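Local coordinates for salicylic acid-binding protein 2 (PDB 1XKL) that hydrolyses methyl salicylate to salicylic acid and methanol, releasing the active hormone that triggers systemic acquired resistance in tobacco, at residues Ala13-Trp18 against Leu175-Ser179; Gln121-Arg125 against Pro214-Trp220; Asn130-Phe136 against Met149-Phe155. All coordinates share one frame; numbering follows the deposited sequence.

Contact 1 of 3, residues Ala13-Trp18 against Leu175-Ser179; sequences ACHGGW and LVRPS. With STH (2-amino-4H-1,3-benzoxathiin-4-ol), chain E.
W18 lays its indole against L175, whose CD1 methyl sits over the five-membered ring, 3.7 Å from its centroid and 18° off the normal. The backbone oxygen G16 O lies near the rim of the opposite face. In the ring plane, NE1 donates to a water 3.1 Å away, and that water in turn donates to L175 O, so the pyrrole nitrogen is linked to the very residue that covers the ring. With CG of W18 held between its backbone N and carbonyl carbon (chi1 60°), the indole is turned toward 175-179.

Next to this pair the two loops join through their backbones. R177 N donates to C14 O at 3.1 Å, and the same oxygen receives a CA-H...O contact from V176. In return C14 CA approaches R177 O to 3.0 Å; that buried carbonyl has no conventional partner. The guanidinium of R177 leads away from the loop 13-18 to the carbonyl oxygens of G43 and D45.

H15 ND1 donates to A13 O at 2.9 Å, nearly in the imidazole plane, while NE2 is hydrogen-bonded to Y161 OH. The first bond ties the ring to the carbonyl of A13, a salicylate-binding residue. Backbone bonding, one water and an apolar ring face thus join the two loops behind A13 without a charged pair, and W18 and L175 also pack on the second subunit.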
loop_
_atom_site.group_PDB
_atom_site.type_symbol
_atom_site.label_atom_id
_atom_site.label_comp_id
_atom_site.label_asym_id
_atom_site.label_seq_id
_atom_site.Cartn_x
_atom_site.Cartn_y
_atom_site.Cartn_z
ATOM N N ALA A 13 27.903 -7.586 7.436
ATOM C CA ALA A 13 26.520 -7.936 7.150
ATOM C C ALA A 13 25.549 -6.768 7.224
ATOM O O ALA A 13 25.642 -5.908 8.104
ATOM C CB ALA A 13 26.069 -9.040 8.094
ATOM N N CYS A 14 24.605 -6.763 6.289
ATOM C CA CYS A 14 23.587 -5.725 6.219
ATOM C C CYS A 14 24.145 -4.379 5.762
ATOM O O CYS A 14 23.399 -3.406 5.683
ATOM C CB CYS A 14 22.896 -5.560 7.578
ATOM S SG CYS A 14 22.034 -7.038 8.210
ATOM N N HIS A 15 25.444 -4.319 5.470
ATOM C CA HIS A 15 26.059 -3.067 5.017
ATOM C C HIS A 15 26.522 -3.147 3.567
ATOM O O HIS A 15 26.150 -4.073 2.847
ATOM C CB HIS A 15 27.230 -2.683 5.933
ATOM C CG HIS A 15 26.798 -2.213 7.289
ATOM N ND1 HIS A 15 26.144 -3.030 8.187
ATOM C CD2 HIS A 15 26.875 -0.994 7.877
ATOM C CE1 HIS A 15 25.832 -2.334 9.266
ATOM N NE2 HIS A 15 26.265 -1.095 9.104
ATOM N N GLY A 16 27.313 -2.169 3.132
ATOM C CA GLY A 16 27.799 -2.156 1.756
ATOM C C GLY A 16 29.039 -1.293 1.567
ATOM O O GLY A 16 29.565 -0.744 2.530
ATOM N N GLY A 17 29.512 -1.168 0.329
ATOM C CA GLY A 17 30.691 -0.355 0.074
ATOM C C GLY A 17 30.555 1.044 0.648
ATOM O O GLY A 17 31.539 1.670 1.045
ATOM N N TRP A 18 29.322 1.534 0.704
ATOM C CA TRP A 18 29.065 2.863 1.225
ATOM C C TRP A 18 29.620 3.095 2.633
ATOM O O TRP A 18 29.982 4.220 2.975
ATOM C CB TRP A 18 27.567 3.142 1.246
ATOM C CG TRP A 18 26.776 2.184 2.082
ATOM C CD1 TRP A 18 26.132 1.056 1.654
ATOM C CD2 TRP A 18 26.494 2.298 3.482
ATOM N NE1 TRP A 18 25.457 0.467 2.700
ATOM C CE2 TRP A 18 25.662 1.209 3.833
ATOM C CE3 TRP A 18 26.859 3.216 4.474
ATOM C CZ2 TRP A 18 25.188 1.015 5.133
ATOM C CZ3 TRP A 18 26.391 3.026 5.770
ATOM C CH2 TRP A 18 25.560 1.931 6.087
ATOM N N LEU A 175 20.124 2.636 4.625
ATOM C CA LEU A 175 20.825 1.786 3.666
ATOM C C LEU A 175 20.977 0.321 4.043
ATOM O O LEU A 175 21.283 -0.505 3.182
ATOM C CB LEU A 175 22.209 2.360 3.380
ATOM C CG LEU A 175 22.239 3.698 2.634
ATOM C CD1 LEU A 175 23.670 4.235 2.588
ATOM C CD2 LEU A 175 21.695 3.496 1.231
ATOM N N VAL A 176 20.779 -0.011 5.316
ATOM C CA VAL A 176 20.926 -1.400 5.740
ATOM C C VAL A 176 19.953 -2.330 5.038
ATOM O O VAL A 176 18.796 -1.988 4.824
ATOM C CB VAL A 176 20.740 -1.575 7.270
ATOM C CG1 VAL A 176 21.912 -0.949 8.005
ATOM C CG2 VAL A 176 19.424 -0.975 7.724
ATOM N N ARG A 177 20.436 -3.510 4.672
ATOM C CA ARG A 177 19.601 -4.491 4.009
ATOM C C ARG A 177 19.758 -5.834 4.706
ATOM O O ARG A 177 20.711 -6.049 5.462
ATOM C CB ARG A 177 20.005 -4.619 2.537
ATOM C CG ARG A 177 19.786 -3.352 1.700
ATOM C CD ARG A 177 20.380 -3.522 0.310
ATOM N NE ARG A 177 19.712 -4.589 -0.430
ATOM C CZ ARG A 177 20.136 -5.078 -1.589
ATOM N NH1 ARG A 177 21.235 -4.602 -2.154
ATOM N NH2 ARG A 177 19.461 -6.048 -2.190
ATOM N N PRO A 178 18.819 -6.759 4.471
ATOM C CA PRO A 178 18.940 -8.066 5.121
ATOM C C PRO A 178 20.108 -8.876 4.576
ATOM O O PRO A 178 20.450 -8.763 3.403
ATOM C CB PRO A 178 17.589 -8.727 4.836
ATOM C CG PRO A 178 17.147 -8.075 3.542
ATOM C CD PRO A 178 17.547 -6.633 3.736
ATOM N N SER A 179 20.756 -9.660 5.430
ATOM C CA SER A 179 21.840 -10.503 4.950
ATOM C C SER A 179 21.708 -11.865 5.628
ATOM O O SER A 179 20.589 -12.332 5.853
ATOM C CB SER A 179 23.223 -9.864 5.201
ATOM O OG SER A 179 23.663 -9.978 6.537
HETATM C C8 STH E . 27.899 -9.297 11.353
HETATM O O8 STH E . 27.810 -10.573 10.891
HETATM C C1 STH E . 27.590 -8.950 12.770
HETATM C C2 STH E . 27.697 -7.540 13.220
HETATM C C3 STH E . 27.399 -7.213 14.574
HETATM C C4 STH E . 26.977 -8.229 15.487
HETATM C C5 STH E . 26.864 -9.588 15.061
HETATM C C6 STH E . 27.152 -9.942 13.726
HETATM C C7 STH E . 28.740 -6.875 11.120
HETATM O O2 STH E . 28.121 -6.509 12.342
HETATM N N7 STH E . 28.529 -5.844 10.215
HETATM S S7 STH E . 28.318 -8.290 10.468
HETATM O O HOH W 1 23.471 -1.849 2.343
#

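Contact 2 of 3, residues Gln121-Arg125 against Pro214-Trp220; sequences QYNER and PEEFQRW. With STH (2-amino-4H-1,3-benzoxathiin-4-ol), chain E.
F217 and Y122 both carry CG anti to the backbone N (chi1 -176° in F217), which sends F217 from helix 215-225 across to helix 117-124 and turns the phenol along the junction toward the ligand. The F217 ring slides under the start of the Y122 backbone: Y122 CA stands over its face, 3.9 Å from the centroid, and Y122 CB packs on F217 CZ at 3.6 Å. The phenol then presents its edge to the F217 face in a T-shaped pair, with planes at 78° and centroids 5.6 Å apart. At the edge of the phenol, CE1 also meets CD of P214, the N-cap residue of helix 215-225.

One helical turn after F217, the indole of W220 lies under the guanidinium of R125, the first residue beyond helix 117-124. CZ of R125 is 3.9 Å from the centroid of the five-membered ring, in a cation-pi contact over the face; the two planes are inclined at 48°, so the groups do not stack flat. Beside it, Q121 CG rests 3.6 Å from W220 CH2, extending the cover to the benzo part of the indole.

At the inner end the phenol OH of Y122 bonds G212 O and comes within 3.4 Å of ligand atom C5, with F107 adding a second edge-to-face partner to Y122. The packing therefore grades from a solvent-facing arginine to a buried pocket tyrosine. It joins helix 117-124 to the helix that follows the loop bearing the charge-relay residue D210, beside the substrate pocket of an alpha/beta hydrolase.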
loop_
_atom_site.group_PDB
_atom_site.type_symbol
_atom_site.label_atom_id
_atom_site.label_comp_id
_atom_site.label_asym_id
_atom_site.label_seq_id
_atom_site.Cartn_x
_atom_site.Cartn_y
_atom_site.Cartn_z
ATOM N N GLN A 121 30.799 -19.863 18.144
ATOM C CA GLN A 121 31.344 -19.389 19.404
ATOM C C GLN A 121 30.736 -18.034 19.748
ATOM O O GLN A 121 30.258 -17.829 20.868
ATOM C CB GLN A 121 32.868 -19.303 19.314
ATOM C CG GLN A 121 33.540 -20.672 19.256
ATOM C CD GLN A 121 33.271 -21.492 20.510
ATOM O OE1 GLN A 121 33.632 -21.089 21.616
ATOM N NE2 GLN A 121 32.628 -22.644 20.343
ATOM N N TYR A 122 30.739 -17.112 18.786
ATOM C CA TYR A 122 30.162 -15.783 19.004
ATOM C C TYR A 122 28.770 -15.896 19.631
ATOM O O TYR A 122 28.482 -15.268 20.645
ATOM C CB TYR A 122 30.051 -15.026 17.675
ATOM C CG TYR A 122 29.257 -13.745 17.785
ATOM C CD1 TYR A 122 29.809 -12.611 18.373
ATOM C CD2 TYR A 122 27.929 -13.691 17.368
ATOM C CE1 TYR A 122 29.058 -11.457 18.551
ATOM C CE2 TYR A 122 27.166 -12.544 17.539
ATOM C CZ TYR A 122 27.734 -11.430 18.135
ATOM O OH TYR A 122 26.973 -10.303 18.341
ATOM N N ASN A 123 27.911 -16.699 19.011
ATOM C CA ASN A 123 26.550 -16.881 19.494
ATOM C C ASN A 123 26.474 -17.509 20.874
ATOM O O ASN A 123 25.570 -17.198 21.648
ATOM C CB ASN A 123 25.755 -17.729 18.507
ATOM C CG ASN A 123 25.523 -17.019 17.193
ATOM O OD1 ASN A 123 24.938 -15.934 17.155
ATOM N ND2 ASN A 123 25.979 -17.625 16.104
ATOM N N GLU A 124 27.418 -18.394 21.181
ATOM C CA GLU A 124 27.433 -19.060 22.478
ATOM C C GLU A 124 27.801 -18.110 23.601
ATOM O O GLU A 124 27.485 -18.370 24.760
ATOM C CB GLU A 124 28.394 -20.247 22.450
ATOM C CG GLU A 124 27.780 -21.484 21.823
ATOM C CD GLU A 124 28.805 -22.533 21.472
ATOM O OE1 GLU A 124 29.612 -22.907 22.353
ATOM O OE2 GLU A 124 28.801 -22.993 20.310
ATOM N N ARG A 125 28.482 -17.016 23.279
ATOM C CA ARG A 125 28.811 -16.066 24.331
ATOM C C ARG A 125 28.142 -14.728 24.072
ATOM O O ARG A 125 28.643 -13.687 24.488
ATOM C CB ARG A 125 30.327 -15.894 24.495
ATOM C CG ARG A 125 31.100 -15.690 23.231
ATOM C CD ARG A 125 31.991 -16.889 22.968
ATOM N NE ARG A 125 32.911 -17.152 24.064
ATOM C CZ ARG A 125 33.828 -18.115 24.048
ATOM N NH1 ARG A 125 33.932 -18.895 22.982
ATOM N NH2 ARG A 125 34.638 -18.304 25.098
ATOM N N PRO A 214 31.623 -7.674 20.941
ATOM C CA PRO A 214 32.393 -7.180 22.088
ATOM C C PRO A 214 33.888 -7.477 22.059
ATOM O O PRO A 214 34.328 -8.460 21.465
ATOM C CB PRO A 214 31.668 -7.796 23.289
ATOM C CG PRO A 214 30.939 -8.982 22.709
ATOM C CD PRO A 214 30.478 -8.486 21.380
ATOM N N GLU A 215 34.661 -6.591 22.687
ATOM C CA GLU A 215 36.117 -6.705 22.745
ATOM C C GLU A 215 36.559 -8.077 23.206
ATOM O O GLU A 215 37.498 -8.662 22.656
ATOM C CB GLU A 215 36.701 -5.665 23.702
ATOM C CG GLU A 215 38.220 -5.707 23.751
ATOM C CD GLU A 215 38.820 -4.687 24.700
ATOM O OE1 GLU A 215 40.050 -4.488 24.645
ATOM O OE2 GLU A 215 38.071 -4.090 25.498
ATOM N N GLU A 216 35.880 -8.580 24.229
ATOM C CA GLU A 216 36.218 -9.883 24.780
ATOM C C GLU A 216 36.234 -10.973 23.720
ATOM O O GLU A 216 37.158 -11.789 23.685
ATOM C CB GLU A 216 35.257 -10.256 25.918
ATOM C CG GLU A 216 33.776 -9.998 25.639
ATOM C CD GLU A 216 33.303 -8.634 26.144
ATOM O OE1 GLU A 216 33.922 -7.608 25.764
ATOM O OE2 GLU A 216 32.312 -8.591 26.919
ATOM N N PHE A 217 35.231 -10.987 22.844
ATOM C CA PHE A 217 35.186 -12.009 21.805
ATOM C C PHE A 217 36.252 -11.742 20.751
ATOM O O PHE A 217 36.785 -12.668 20.141
ATOM C CB PHE A 217 33.811 -12.071 21.137
ATOM C CG PHE A 217 33.696 -13.170 20.125
ATOM C CD1 PHE A 217 33.563 -14.497 20.529
ATOM C CD2 PHE A 217 33.797 -12.891 18.768
ATOM C CE1 PHE A 217 33.538 -15.526 19.592
ATOM C CE2 PHE A 217 33.772 -13.911 17.828
ATOM C CZ PHE A 217 33.645 -15.234 18.236
ATOM N N GLN A 218 36.545 -10.467 20.520
ATOM C CA GLN A 218 37.567 -10.110 19.561
ATOM C C GLN A 218 38.908 -10.640 20.080
ATOM O O GLN A 218 39.664 -11.273 19.340
ATOM C CB GLN A 218 37.622 -8.589 19.382
ATOM C CG GLN A 218 36.412 -7.984 18.670
ATOM C CD GLN A 218 36.556 -6.486 18.483
ATOM O OE1 GLN A 218 37.610 -6.005 18.079
ATOM N NE2 GLN A 218 35.499 -5.745 18.770
ATOM N N ARG A 219 39.200 -10.395 21.356
ATOM C CA ARG A 219 40.455 -10.876 21.940
ATOM C C ARG A 219 40.434 -12.401 22.018
ATOM O O ARG A 219 41.480 -13.047 21.963
ATOM C CB ARG A 219 40.664 -10.282 23.337
ATOM C CG ARG A 219 40.323 -8.800 23.429
ATOM C CD ARG A 219 41.390 -7.983 24.143
ATOM N NE ARG A 219 42.513 -7.641 23.263
ATOM C CZ ARG A 219 42.868 -6.396 22.953
ATOM N NH1 ARG A 219 43.901 -6.181 22.151
ATOM N NH2 ARG A 219 42.186 -5.368 23.445
ATOM N N TRP A 220 39.238 -12.970 22.138
ATOM C CA TRP A 220 39.098 -14.415 22.201
ATOM C C TRP A 220 39.577 -15.033 20.894
ATOM O O TRP A 220 40.260 -16.056 20.894
ATOM C CB TRP A 220 37.643 -14.808 22.437
ATOM C CG TRP A 220 37.470 -16.281 22.556
ATOM C CD1 TRP A 220 37.593 -17.036 23.692
ATOM C CD2 TRP A 220 37.229 -17.204 21.487
ATOM N NE1 TRP A 220 37.449 -18.369 23.392
ATOM C CE2 TRP A 220 37.225 -18.501 22.048
ATOM C CE3 TRP A 220 37.020 -17.061 20.110
ATOM C CZ2 TRP A 220 37.020 -19.649 21.278
ATOM C CZ3 TRP A 220 36.816 -18.202 19.341
ATOM C CH2 TRP A 220 36.818 -19.481 19.928
HETATM C C8 STH E . 27.899 -9.297 11.353
HETATM O O8 STH E . 27.810 -10.573 10.891
HETATM C C1 STH E . 27.590 -8.950 12.770
HETATM C C2 STH E . 27.697 -7.540 13.220
HETATM C C3 STH E . 27.399 -7.213 14.574
HETATM C C4 STH E . 26.977 -8.229 15.487
HETATM C C5 STH E . 26.864 -9.588 15.061
HETATM C C6 STH E . 27.152 -9.942 13.726
HETATM C C7 STH E . 28.740 -6.875 11.120
HETATM O O2 STH E . 28.121 -6.509 12.342
HETATM N N7 STH E . 28.529 -5.844 10.215
HETATM S S7 STH E . 28.318 -8.290 10.468
#

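Contact 3 of 3, residues Asn130-Phe136 against Met149-Phe155; sequences NWLDTQF and MFFGPKF. With STH (2-amino-4H-1,3-benzoxathiin-4-ol), chain E.
D133 receives the first turn of helix 153-160 with both carboxylate oxygens: K154 N donates to OD1 at 2.8 Å and F155 N to OD2 at 2.9 Å. Each amide arrives on the syn side but tilted out of the carboxylate plane. Having CG between the backbone N and carbonyl carbon (chi1 59°) turns the carboxylate to the helix start, where G152 is the N-cap residue. The negative group would probably be favoured there by the helix dipole.

D133 belongs to a type II' turn, W131 to T134, which is tightened at W131 O: this oxygen accepts both T134 N and T134 OG1, the hydroxyl lying in the carbonyl plane on a lone pair, 2.7 Å away. The same OG1 sits over one face of the F155 ring, whose edge is met by N130 O. W131 runs alongside F155 with planes 20° apart, but the rings are slid past each other and barely overlap.

Beyond the turn the chain pairs with 149-150. Q135 and F150 form an antiparallel hydrogen-bonded pair, each N donating to the other's O, and the next pair, F136 with M149, is non-hydrogen-bonded. M149, a selenomethionine, brushes CG against F136 CE1; extended through chi1 and chi2, it carries its selenium to 3.7 Å from W131 CZ3 in an oblique Met-aromatic contact, and the bend at chi3 sets CE near ligand O8.

W131 CH2 approaches ligand C5 and F151 CZ approaches C2, both at 3.6 Å, while the edge of F155 lies farther off. The antiparallel hairpin thus holds a turn, a loop and a helix start that, with M149, form a largely aromatic pocket wall, in the cap region inserted into the alpha/beta-hydrolase fold.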
loop_
_atom_site.group_PDB
_atom_site.type_symbol
_atom_site.label_atom_id
_atom_site.label_comp_id
_atom_site.label_asym_id
_atom_site.label_seq_id
_atom_site.Cartn_x
_atom_site.Cartn_y
_atom_site.Cartn_z
ATOM N N ASN A 130 20.955 -9.393 23.064
ATOM C CA ASN A 130 21.896 -8.430 22.515
ATOM C C ASN A 130 21.450 -8.055 21.101
ATOM O O ASN A 130 21.891 -7.045 20.556
ATOM C CB ASN A 130 23.308 -9.022 22.465
ATOM C CG ASN A 130 24.387 -7.952 22.344
ATOM O OD1 ASN A 130 24.563 -7.134 23.250
ATOM N ND2 ASN A 130 25.113 -7.950 21.224
ATOM N N TRP A 131 20.566 -8.865 20.519
ATOM C CA TRP A 131 20.080 -8.630 19.157
ATOM C C TRP A 131 19.009 -7.554 19.038
ATOM O O TRP A 131 18.757 -7.037 17.946
ATOM C CB TRP A 131 19.552 -9.931 18.544
ATOM C CG TRP A 131 20.622 -10.950 18.301
ATOM C CD1 TRP A 131 20.852 -12.089 19.019
ATOM C CD2 TRP A 131 21.635 -10.901 17.290
ATOM N NE1 TRP A 131 21.947 -12.753 18.519
ATOM C CE2 TRP A 131 22.447 -12.047 17.457
ATOM C CE3 TRP A 131 21.939 -10.000 16.257
ATOM C CZ2 TRP A 131 23.544 -12.317 16.631
ATOM C CZ3 TRP A 131 23.031 -10.270 15.437
ATOM C CH2 TRP A 131 23.820 -11.424 15.631
ATOM N N LEU A 132 18.377 -7.230 20.159
ATOM C CA LEU A 132 17.334 -6.215 20.197
ATOM C C LEU A 132 16.259 -6.426 19.137
ATOM O O LEU A 132 15.607 -7.466 19.103
ATOM C CB LEU A 132 17.951 -4.818 20.048
ATOM C CG LEU A 132 18.886 -4.352 21.167
ATOM C CD1 LEU A 132 19.307 -2.913 20.926
ATOM C CD2 LEU A 132 18.190 -4.474 22.507
ATOM N N ASP A 133 16.079 -5.443 18.264
ATOM C CA ASP A 133 15.054 -5.545 17.238
ATOM C C ASP A 133 15.523 -6.164 15.929
ATOM O O ASP A 133 14.906 -5.951 14.888
ATOM C CB ASP A 133 14.469 -4.163 16.960
ATOM C CG ASP A 133 15.516 -3.178 16.499
ATOM O OD1 ASP A 133 15.141 -2.044 16.145
ATOM O OD2 ASP A 133 16.713 -3.540 16.491
ATOM N N THR A 134 16.609 -6.928 15.972
ATOM C CA THR A 134 17.122 -7.570 14.767
ATOM C C THR A 134 16.171 -8.685 14.325
ATOM O O THR A 134 15.659 -9.430 15.159
ATOM C CB THR A 134 18.514 -8.165 15.012
ATOM O OG1 THR A 134 19.436 -7.109 15.312
ATOM C CG2 THR A 134 18.989 -8.921 13.786
ATOM N N GLN A 135 15.944 -8.800 13.020
ATOM C CA GLN A 135 15.041 -9.812 12.483
ATOM C C GLN A 135 15.709 -11.043 11.894
ATOM O O GLN A 135 16.562 -10.943 11.015
ATOM C CB GLN A 135 14.145 -9.222 11.397
ATOM C CG GLN A 135 13.119 -8.213 11.860
ATOM C CD GLN A 135 12.079 -7.949 10.786
ATOM O OE1 GLN A 135 11.311 -8.848 10.413
ATOM N NE2 GLN A 135 12.053 -6.722 10.270
ATOM N N PHE A 136 15.291 -12.210 12.367
ATOM C CA PHE A 136 15.810 -13.476 11.874
ATOM C C PHE A 136 14.647 -14.228 11.226
ATOM O O PHE A 136 13.795 -14.785 11.919
ATOM C CB PHE A 136 16.398 -14.280 13.036
ATOM C CG PHE A 136 17.745 -13.792 13.490
ATOM C CD1 PHE A 136 18.889 -14.120 12.771
ATOM C CD2 PHE A 136 17.869 -12.984 14.616
ATOM C CE1 PHE A 136 20.140 -13.645 13.160
ATOM C CE2 PHE A 136 19.117 -12.502 15.015
ATOM C CZ PHE A 136 20.254 -12.835 14.285
HETATM N N MSE A 149 19.263 -12.404 8.225
HETATM C CA MSE A 149 19.480 -11.529 9.371
HETATM C C MSE A 149 19.331 -10.078 8.920
HETATM O O MSE A 149 19.948 -9.667 7.940
HETATM C CB MSE A 149 20.884 -11.761 9.946
HETATM C CG MSE A 149 21.236 -10.884 11.133
HETATM SE SE MSE A 149 23.018 -11.271 11.840
HETATM C CE MSE A 149 24.046 -10.777 10.274
ATOM N N PHE A 150 18.506 -9.313 9.625
ATOM C CA PHE A 150 18.282 -7.915 9.264
ATOM C C PHE A 150 18.319 -7.027 10.492
ATOM O O PHE A 150 17.395 -7.036 11.307
ATOM C CB PHE A 150 16.934 -7.772 8.544
ATOM C CG PHE A 150 16.647 -6.378 8.038
ATOM C CD1 PHE A 150 17.648 -5.609 7.459
ATOM C CD2 PHE A 150 15.359 -5.853 8.108
ATOM C CE1 PHE A 150 17.375 -4.334 6.955
ATOM C CE2 PHE A 150 15.074 -4.577 7.605
ATOM C CZ PHE A 150 16.085 -3.822 7.030
ATOM N N PHE A 151 19.402 -6.266 10.633
ATOM C CA PHE A 151 19.558 -5.371 11.774
ATOM C C PHE A 151 18.395 -4.386 11.868
ATOM O O PHE A 151 17.920 -3.876 10.856
ATOM C CB PHE A 151 20.874 -4.584 11.671
ATOM C CG PHE A 151 22.106 -5.445 11.661
ATOM C CD1 PHE A 151 22.104 -6.690 12.288
ATOM C CD2 PHE A 151 23.277 -4.998 11.060
ATOM C CE1 PHE A 151 23.254 -7.477 12.315
ATOM C CE2 PHE A 151 24.433 -5.776 11.081
ATOM C CZ PHE A 151 24.421 -7.022 11.712
ATOM N N GLY A 152 17.939 -4.140 13.091
ATOM C CA GLY A 152 16.854 -3.205 13.303
ATOM C C GLY A 152 17.449 -1.878 13.736
ATOM O O GLY A 152 18.640 -1.818 14.056
ATOM N N PRO A 153 16.658 -0.796 13.759
ATOM C CA PRO A 153 17.140 0.531 14.162
ATOM C C PRO A 153 17.719 0.614 15.579
ATOM O O PRO A 153 18.719 1.299 15.806
ATOM C CB PRO A 153 15.908 1.417 13.972
ATOM C CG PRO A 153 14.758 0.455 14.143
ATOM C CD PRO A 153 15.237 -0.741 13.377
ATOM N N LYS A 154 17.082 -0.072 16.525
ATOM C CA LYS A 154 17.542 -0.087 17.914
ATOM C C LYS A 154 18.910 -0.763 17.978
ATOM O O LYS A 154 19.848 -0.246 18.591
ATOM C CB LYS A 154 16.554 -0.867 18.797
ATOM C CG LYS A 154 15.101 -0.393 18.732
ATOM C CD LYS A 154 14.969 1.032 19.242
ATOM C CE LYS A 154 13.520 1.519 19.185
ATOM N NZ LYS A 154 12.602 0.736 20.083
ATOM N N PHE A 155 19.018 -1.919 17.331
ATOM C CA PHE A 155 20.267 -2.673 17.321
ATOM C C PHE A 155 21.402 -1.837 16.762
ATOM O O PHE A 155 22.519 -1.864 17.281
ATOM C CB PHE A 155 20.117 -3.954 16.499
ATOM C CG PHE A 155 21.354 -4.816 16.481
ATOM C CD1 PHE A 155 22.188 -4.844 15.368
ATOM C CD2 PHE A 155 21.682 -5.605 17.584
ATOM C CE1 PHE A 155 23.324 -5.657 15.345
ATOM C CE2 PHE A 155 22.814 -6.420 17.572
ATOM C CZ PHE A 155 23.638 -6.443 16.454
HETATM C C8 STH E . 27.899 -9.297 11.353
HETATM O O8 STH E . 27.810 -10.573 10.891
HETATM C C1 STH E . 27.590 -8.950 12.770
HETATM C C2 STH E . 27.697 -7.540 13.220
HETATM C C3 STH E . 27.399 -7.213 14.574
HETATM C C4 STH E . 26.977 -8.229 15.487
HETATM C C5 STH E . 26.864 -9.588 15.061
HETATM C C6 STH E . 27.152 -9.942 13.726
HETATM C C7 STH E . 28.740 -6.875 11.120
HETATM O O2 STH E . 28.121 -6.509 12.342
HETATM N N7 STH E . 28.529 -5.844 10.215
HETATM S S7 STH E . 28.318 -8.290 10.468
#

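All three contacts touch one ligand. Contacts 1 and 3 lie about 13 Å apart between centres and touch directly, S179 N probably bonding M149 O; contact 3 also meets contact 2 where Y122 packs on W131, centres about 18 Å apart. Contacts 1 and 2 do not touch, their centres being about 22 Å apart. Along the chain 13-18 comes first, then 121-125, both segments of contact 3, 175-179 and finally 214-220, so contacts 1 and 2 interlock with contact 3 inside both. The hairpin 135-150 and helix 153-160 are thereby tied to the loop after strand 6-10 and to helix 117-124, which packs on helix 215-225, bordering the methyl salicylate esterase site.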